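Local coordinates for AvrL567-A (Melampsora lini, PDB 2OPC), which is an avirulence protein of the flax rust fungus, probably recognised by a matching plant disease resistance protein, and binds cobalt in this crystal, at residues His58-Ala64 and Lys120-Lys126; Leu28-Val34 and Leu45-Gly50. All blocks are in the same frame, centred on the assembly; numbering follows the deposited sequence.

Contact 1 of 2, residues His58-Ala64 and Lys120-Lys126. With CO (cobalt (II) ion), chain B.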
loop_
_atom_site.group_PDB
_atom_site.type_symbol
_atom_site.label_atom_id
_atom_site.label_comp_id
_atom_site.label_asym_id
_atom_site.label_seq_id
_atom_site.Cartn_x
_atom_site.Cartn_y
_atom_site.Cartn_z
ATOM N N HIS A 58 10.163 8.684 -7.311
ATOM C CA HIS A 58 9.102 8.789 -6.320
ATOM C C HIS A 58 7.809 8.310 -6.917
ATOM O O HIS A 58 7.531 8.537 -8.094
ATOM C CB HIS A 58 8.909 10.244 -5.861
ATOM C CG HIS A 58 10.030 10.757 -5.006
ATOM N ND1 HIS A 58 11.214 11.242 -5.520
ATOM C CD2 HIS A 58 10.133 10.849 -3.660
ATOM C CE1 HIS A 58 12.009 11.599 -4.523
ATOM N NE2 HIS A 58 11.371 11.379 -3.385
ATOM N N PHE A 59 7.028 7.654 -6.076
ATOM C CA PHE A 59 5.716 7.109 -6.453
ATOM C C PHE A 59 4.702 7.469 -5.395
ATOM O O PHE A 59 5.000 7.447 -4.194
ATOM C CB PHE A 59 5.805 5.576 -6.577
ATOM C CG PHE A 59 6.714 5.152 -7.678
ATOM C CD1 PHE A 59 6.216 4.951 -8.976
ATOM C CD2 PHE A 59 8.097 5.097 -7.463
ATOM C CE1 PHE A 59 7.071 4.645 -10.036
ATOM C CE2 PHE A 59 8.959 4.795 -8.529
ATOM C CZ PHE A 59 8.422 4.578 -9.800
ATOM N N CYS A 60 3.483 7.724 -5.840
ATOM C CA CYS A 60 2.400 7.936 -4.900
ATOM C C CYS A 60 1.698 6.594 -4.653
ATOM O O CYS A 60 1.443 5.845 -5.617
ATOM C CB CYS A 60 1.459 8.931 -5.589
ATOM S SG CYS A 60 0.159 9.629 -4.522
ATOM N N VAL A 61 1.376 6.315 -3.374
ATOM C CA VAL A 61 0.710 5.035 -3.007
ATOM C C VAL A 61 -0.779 5.302 -2.962
ATOM O O VAL A 61 -1.249 6.048 -2.077
ATOM C CB VAL A 61 1.209 4.512 -1.663
ATOM C CG1 VAL A 61 0.572 3.173 -1.346
ATOM C CG2 VAL A 61 2.714 4.386 -1.687
ATOM N N HIS A 62 -1.495 4.751 -3.928
ATOM C CA HIS A 62 -2.941 4.920 -3.994
ATOM C C HIS A 62 -3.615 3.782 -3.259
ATOM O O HIS A 62 -3.183 2.623 -3.322
ATOM C CB HIS A 62 -3.389 5.004 -5.465
ATOM C CG HIS A 62 -3.093 6.343 -6.082
ATOM N ND1 HIS A 62 -3.684 6.812 -7.237
ATOM C CD2 HIS A 62 -2.317 7.352 -5.607
ATOM C CE1 HIS A 62 -3.227 8.037 -7.473
ATOM N NE2 HIS A 62 -2.412 8.385 -6.499
ATOM N N ILE A 63 -4.701 4.151 -2.578
ATOM C CA ILE A 63 -5.505 3.189 -1.815
ATOM C C ILE A 63 -6.983 3.433 -2.140
ATOM O O ILE A 63 -7.423 4.581 -2.220
ATOM C CB ILE A 63 -5.239 3.328 -0.289
ATOM C CG1 ILE A 63 -5.989 2.250 0.505
ATOM C CG2 ILE A 63 -5.562 4.720 0.231
ATOM C CD1 ILE A 63 -5.388 1.999 1.871
ATOM N N ALA A 64 -7.720 2.340 -2.338
ATOM C CA ALA A 64 -9.161 2.442 -2.626
ATOM C C ALA A 64 -9.943 2.595 -1.330
ATOM O O ALA A 64 -9.500 2.164 -0.259
ATOM C CB ALA A 64 -9.625 1.225 -3.344
ATOM N N LYS A 120 -6.863 -2.398 -0.928
ATOM C CA LYS A 120 -6.419 -2.318 -2.351
ATOM C C LYS A 120 -5.438 -1.179 -2.491
ATOM O O LYS A 120 -5.816 -0.023 -2.282
ATOM C CB LYS A 120 -7.613 -2.044 -3.262
ATOM C CG LYS A 120 -8.660 -3.153 -3.320
ATOM C CD LYS A 120 -9.812 -2.729 -4.306
ATOM C CE LYS A 120 -10.945 -3.684 -4.287
ATOM N NZ LYS A 120 -11.890 -3.278 -5.352
ATOM N N ILE A 121 -4.206 -1.517 -2.900
ATOM C CA ILE A 121 -3.130 -0.493 -3.025
ATOM C C ILE A 121 -2.412 -0.657 -4.350
ATOM O O ILE A 121 -2.389 -1.723 -4.961
ATOM C CB ILE A 121 -2.123 -0.529 -1.844
ATOM C CG1 ILE A 121 -1.585 -1.953 -1.643
ATOM C CG2 ILE A 121 -2.815 0.027 -0.595
ATOM C CD1 ILE A 121 -0.497 -2.070 -0.509
ATOM N N LYS A 122 -1.847 0.466 -4.818
ATOM C CA LYS A 122 -1.037 0.430 -6.042
ATOM C C LYS A 122 -0.139 1.673 -6.060
ATOM O O LYS A 122 -0.340 2.617 -5.302
ATOM C CB LYS A 122 -1.937 0.419 -7.289
ATOM C CG LYS A 122 -2.756 1.704 -7.454
ATOM C CD LYS A 122 -3.704 1.583 -8.670
ATOM C CE LYS A 122 -4.543 2.822 -8.796
ATOM N NZ LYS A 122 -5.295 2.766 -10.089
ATOM N N LEU A 123 0.834 1.645 -6.958
ATOM C CA LEU A 123 1.681 2.816 -7.180
ATOM C C LEU A 123 1.318 3.504 -8.462
ATOM O O LEU A 123 1.004 2.860 -9.459
ATOM C CB LEU A 123 3.144 2.376 -7.378
ATOM C CG LEU A 123 3.776 1.634 -6.207
ATOM C CD1 LEU A 123 5.226 1.238 -6.569
ATOM C CD2 LEU A 123 3.700 2.498 -4.913
ATOM N N VAL A 124 1.457 4.821 -8.413
ATOM C CA VAL A 124 1.470 5.620 -9.651
ATOM C C VAL A 124 2.690 6.544 -9.559
ATOM O O VAL A 124 3.129 6.907 -8.480
ATOM C CB VAL A 124 0.175 6.472 -9.906
ATOM C CG1 VAL A 124 -1.070 5.580 -9.963
ATOM C CG2 VAL A 124 -0.030 7.579 -8.886
ATOM N N PRO A 125 3.262 6.951 -10.691
ATOM C CA PRO A 125 4.374 7.900 -10.602
ATOM C C PRO A 125 3.983 9.204 -9.880
ATOM O O PRO A 125 2.858 9.724 -10.031
ATOM C CB PRO A 125 4.738 8.157 -12.078
ATOM C CG PRO A 125 4.291 6.873 -12.756
ATOM C CD PRO A 125 2.983 6.531 -12.070
ATOM N N LYS A 126 4.920 9.728 -9.080
ATOM C CA LYS A 126 4.638 10.989 -8.429
ATOM C C LYS A 126 4.912 12.085 -9.436
ATOM O O LYS A 126 6.033 12.377 -9.802
ATOM C CB LYS A 126 5.443 11.102 -7.137
ATOM C CG LYS A 126 5.272 12.410 -6.352
ATOM C CD LYS A 126 3.935 12.530 -5.687
ATOM C CE LYS A 126 3.905 13.879 -4.920
ATOM N NZ LYS A 126 2.519 14.269 -4.529
HETATM CO CO CO B . -1.540 10.121 -6.007
HETATM O O HOH W 1 -8.276 -0.247 0.279
#
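Six backbone hydrogen bonds zip His-58 to Ala-64 against Lys-120 to Lys-126. Cys-60 faces Val-124 and His-62 faces Lys-122 as hydrogen-bonded antiparallel pairs, each giving and taking one bond; the ladder ends with Lys-126 N to His-58 O (3.0 Å) and Ala-64 N to Lys-120 O. At that latter end a water donates to Ala-64 O and accepts from Lys-120 N.

Cobalt sits on the sheet face that carries Cys-60 and His-62. Cys-60 SG binds it at 2.3 Å and His-62 NE2 at 2.0 Å, and one further ligand atom comes from outside these two segments; being two apart on one strand, both side chains leave the same face. The sulfur, anti to the backbone N (chi1 -169°), is thereby directed to the metal and lies in the plane of the His-62 ring at its edge. Val-124 CG2 covers one face of that imidazole in a CH-pi contact, 3.7 Å from the ring centroid, so a compact branched side chain backs the ligand. Lys-122 NZ hydrogen-bonds to Glu-13 O.

On the other face Val-61 CG2 touches Leu-123 CD2 at 3.9 Å, and Ile-63 CG1 meets Ile-121 CG2.

Two neighbouring strands of a four-stranded antiparallel sheet thus present a greasy face inward and a metal site on the reverse.

Contact 2 of 2, residues Leu28-Val34 and Leu45-Gly50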
loop_
_atom_site.group_PDB
_atom_site.type_symbol
_atom_site.label_atom_id
_atom_site.label_comp_id
_atom_site.label_asym_id
_atom_site.label_seq_id
_atom_site.Cartn_x
_atom_site.Cartn_y
_atom_site.Cartn_z
ATOM N N LEU A 28 4.293 -4.339 -5.352
ATOM C CA LEU A 28 3.592 -3.409 -6.232
ATOM C C LEU A 28 4.443 -3.075 -7.435
ATOM O O LEU A 28 5.574 -2.576 -7.291
ATOM C CB LEU A 28 3.258 -2.128 -5.473
ATOM C CG LEU A 28 2.563 -2.276 -4.121
ATOM C CD1 LEU A 28 2.275 -0.930 -3.504
ATOM C CD2 LEU A 28 1.243 -3.094 -4.293
ATOM N N SER A 29 3.919 -3.401 -8.628
ATOM C CA SER A 29 4.561 -3.026 -9.910
ATOM C C SER A 29 5.979 -3.573 -10.072
ATOM O O SER A 29 6.738 -3.056 -10.878
ATOM C CB SER A 29 4.521 -1.514 -10.097
ATOM O OG SER A 29 3.180 -1.044 -10.137
ATOM N N GLY A 30 6.336 -4.607 -9.326
ATOM C CA GLY A 30 7.714 -5.084 -9.349
ATOM C C GLY A 30 8.742 -4.138 -8.754
ATOM O O GLY A 30 9.981 -4.338 -8.902
ATOM N N LEU A 31 8.260 -3.122 -8.048
ATOM C CA LEU A 31 9.148 -2.067 -7.587
ATOM C C LEU A 31 9.289 -1.996 -6.082
ATOM O O LEU A 31 10.366 -1.621 -5.581
ATOM C CB LEU A 31 8.656 -0.693 -8.049
ATOM C CG LEU A 31 8.582 -0.494 -9.575
ATOM C CD1 LEU A 31 8.055 0.903 -9.928
ATOM C CD2 LEU A 31 9.926 -0.715 -10.260
ATOM N N VAL A 32 8.190 -2.245 -5.377
ATOM C CA VAL A 32 8.167 -2.022 -3.948
ATOM C C VAL A 32 7.504 -3.200 -3.274
ATOM O O VAL A 32 6.392 -3.582 -3.662
ATOM C CB VAL A 32 7.369 -0.718 -3.656
ATOM C CG1 VAL A 32 7.221 -0.452 -2.166
ATOM C CG2 VAL A 32 8.053 0.484 -4.295
ATOM N N LYS A 33 8.183 -3.792 -2.302
ATOM C CA LYS A 33 7.530 -4.826 -1.482
ATOM C C LYS A 33 6.884 -4.156 -0.299
ATOM O O LYS A 33 7.251 -3.031 0.135
ATOM C CB LYS A 33 8.438 -5.968 -1.030
ATOM C CG LYS A 33 9.627 -5.551 -0.343
ATOM C CD LYS A 33 10.499 -6.803 -0.008
ATOM C CE LYS A 33 11.715 -6.396 0.757
ATOM N NZ LYS A 33 12.386 -7.539 1.398
ATOM N N VAL A 34 5.847 -4.847 0.204
ATOM C CA VAL A 34 4.967 -4.321 1.247
ATOM C C VAL A 34 4.782 -5.348 2.347
ATOM O O VAL A 34 4.581 -6.530 2.033
ATOM C CB VAL A 34 3.566 -3.942 0.674
ATOM C CG1 VAL A 34 2.755 -3.114 1.679
ATOM C CG2 VAL A 34 3.700 -3.179 -0.632
ATOM N N LEU A 45 4.170 -1.033 5.467
ATOM C CA LEU A 45 5.554 -0.570 5.344
ATOM C C LEU A 45 6.088 -1.032 3.995
ATOM O O LEU A 45 5.642 -2.051 3.484
ATOM C CB LEU A 45 6.469 -1.128 6.453
ATOM C CG LEU A 45 6.020 -0.755 7.880
ATOM C CD1 LEU A 45 6.955 -1.367 8.886
ATOM C CD2 LEU A 45 5.930 0.765 8.143
ATOM N N PHE A 46 7.058 -0.276 3.444
ATOM C CA PHE A 46 7.490 -0.416 2.048
ATOM C C PHE A 46 8.996 -0.520 1.982
ATOM O O PHE A 46 9.716 0.056 2.769
ATOM C CB PHE A 46 7.040 0.811 1.278
ATOM C CG PHE A 46 5.575 0.996 1.299
ATOM C CD1 PHE A 46 4.745 0.338 0.361
ATOM C CD2 PHE A 46 4.992 1.875 2.215
ATOM C CE1 PHE A 46 3.371 0.528 0.380
ATOM C CE2 PHE A 46 3.590 2.051 2.270
ATOM C CZ PHE A 46 2.775 1.399 1.323
ATOM N N LYS A 47 9.470 -1.287 1.005
ATOM C CA LYS A 47 10.896 -1.357 0.706
ATOM C C LYS A 47 11.137 -1.500 -0.794
ATOM O O LYS A 47 10.554 -2.366 -1.447
ATOM C CB LYS A 47 11.544 -2.523 1.456
ATOM C CG LYS A 47 13.050 -2.398 1.616
ATOM C CD LYS A 47 13.551 -3.223 2.789
ATOM C CE LYS A 47 15.007 -3.618 2.605
ATOM N NZ LYS A 47 15.518 -4.412 3.757
ATOM N N TRP A 48 11.999 -0.644 -1.332
ATOM C CA TRP A 48 12.289 -0.636 -2.760
ATOM C C TRP A 48 13.128 -1.841 -3.152
ATOM O O TRP A 48 14.188 -2.070 -2.554
ATOM C CB TRP A 48 13.074 0.634 -3.090
ATOM C CG TRP A 48 13.414 0.759 -4.543
ATOM C CD1 TRP A 48 14.600 0.392 -5.143
ATOM C CD2 TRP A 48 12.578 1.291 -5.589
ATOM N NE1 TRP A 48 14.538 0.671 -6.479
ATOM C CE2 TRP A 48 13.312 1.212 -6.784
ATOM C CE3 TRP A 48 11.285 1.853 -5.629
ATOM C CZ2 TRP A 48 12.814 1.658 -7.995
ATOM C CZ3 TRP A 48 10.788 2.298 -6.822
ATOM C CH2 TRP A 48 11.541 2.195 -8.012
ATOM N N ILE A 49 12.651 -2.560 -4.175
ATOM C CA ILE A 49 13.348 -3.775 -4.720
ATOM C C ILE A 49 13.350 -3.719 -6.238
ATOM O O ILE A 49 13.441 -4.774 -6.908
ATOM C CB ILE A 49 12.715 -5.090 -4.296
ATOM C CG1 ILE A 49 11.227 -5.086 -4.608
ATOM C CG2 ILE A 49 13.036 -5.335 -2.840
ATOM C CD1 ILE A 49 10.629 -6.442 -4.813
ATOM N N GLY A 50 13.272 -2.491 -6.760
ATOM C CA GLY A 50 13.129 -2.229 -8.217
ATOM C C GLY A 50 14.394 -1.876 -8.948
ATOM O O GLY A 50 14.345 -1.274 -10.037
HETATM O O HOH W 2 11.588 -6.835 -8.353
#
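Lys-33 and Lys-47 form a hydrogen-bonded antiparallel pair, Lys-33 N reaching Lys-47 O at 2.9 Å and Lys-47 N returning to Lys-33 O. A third backbone bond, Ile-49 N to Leu-31 O, is nearly straight at the hydrogen (171°), although the donor stands above the carbonyl plane. Past it, one water donates to both Gly-30 O and Ile-49 O.

Apolar packing fills the face that carries Val-32, Val-34, Phe-46 and Trp-48. Val-32 divides its branches between two aromatic neighbours: CG1 comes to the edge of the Phe-46 ring, 3.6 Å from CD1, while CG2 lies 3.8 Å from Trp-48 CE3. Val-34 lies alongside Phe-46, with CG2 against CD1. Leu-31 runs beside the indole, its CB 3.9 Å from Trp-48 CZ3, and Leu-31 O sits over one indole face. Trp-48 NE1 hydrogen-bonds to Gly-51 O.

Across the other face the two lysines extend side by side. Lys-33 CG stands between its backbone N and carbonyl carbon (chi1 54°), which lays the methylene chain against Lys-47 CB and Ile-49 CG2.

With the two amines 5.0 Å apart, like charges probably disfavour closer approach of the ends, while the methylenes pack near the backbone; the Val-32/Phe-46/Trp-48 face is held by branched and aromatic carbon.

Contact 2 closes before contact 1 opens: strands 32-36 and 44-48 form a hairpin, and the next strand, 58-63, pairs with strand 118-125 from the far end of the chain. Contact 2 belongs to the three-stranded antiparallel sheet, contact 1 to the four-stranded one, and their centres lie 11 Å apart. Their apolar faces meet directly. Phe-59 CE2 comes within 3.5 Å of Trp-48 CZ3, Phe-59 also touches Leu-31, and Leu-123 CD1 packs on Val-32 CG2. The two sheets therefore share one hydrophobic core, as in a beta sandwich, with the cobalt on the side of the larger sheet turned away from it.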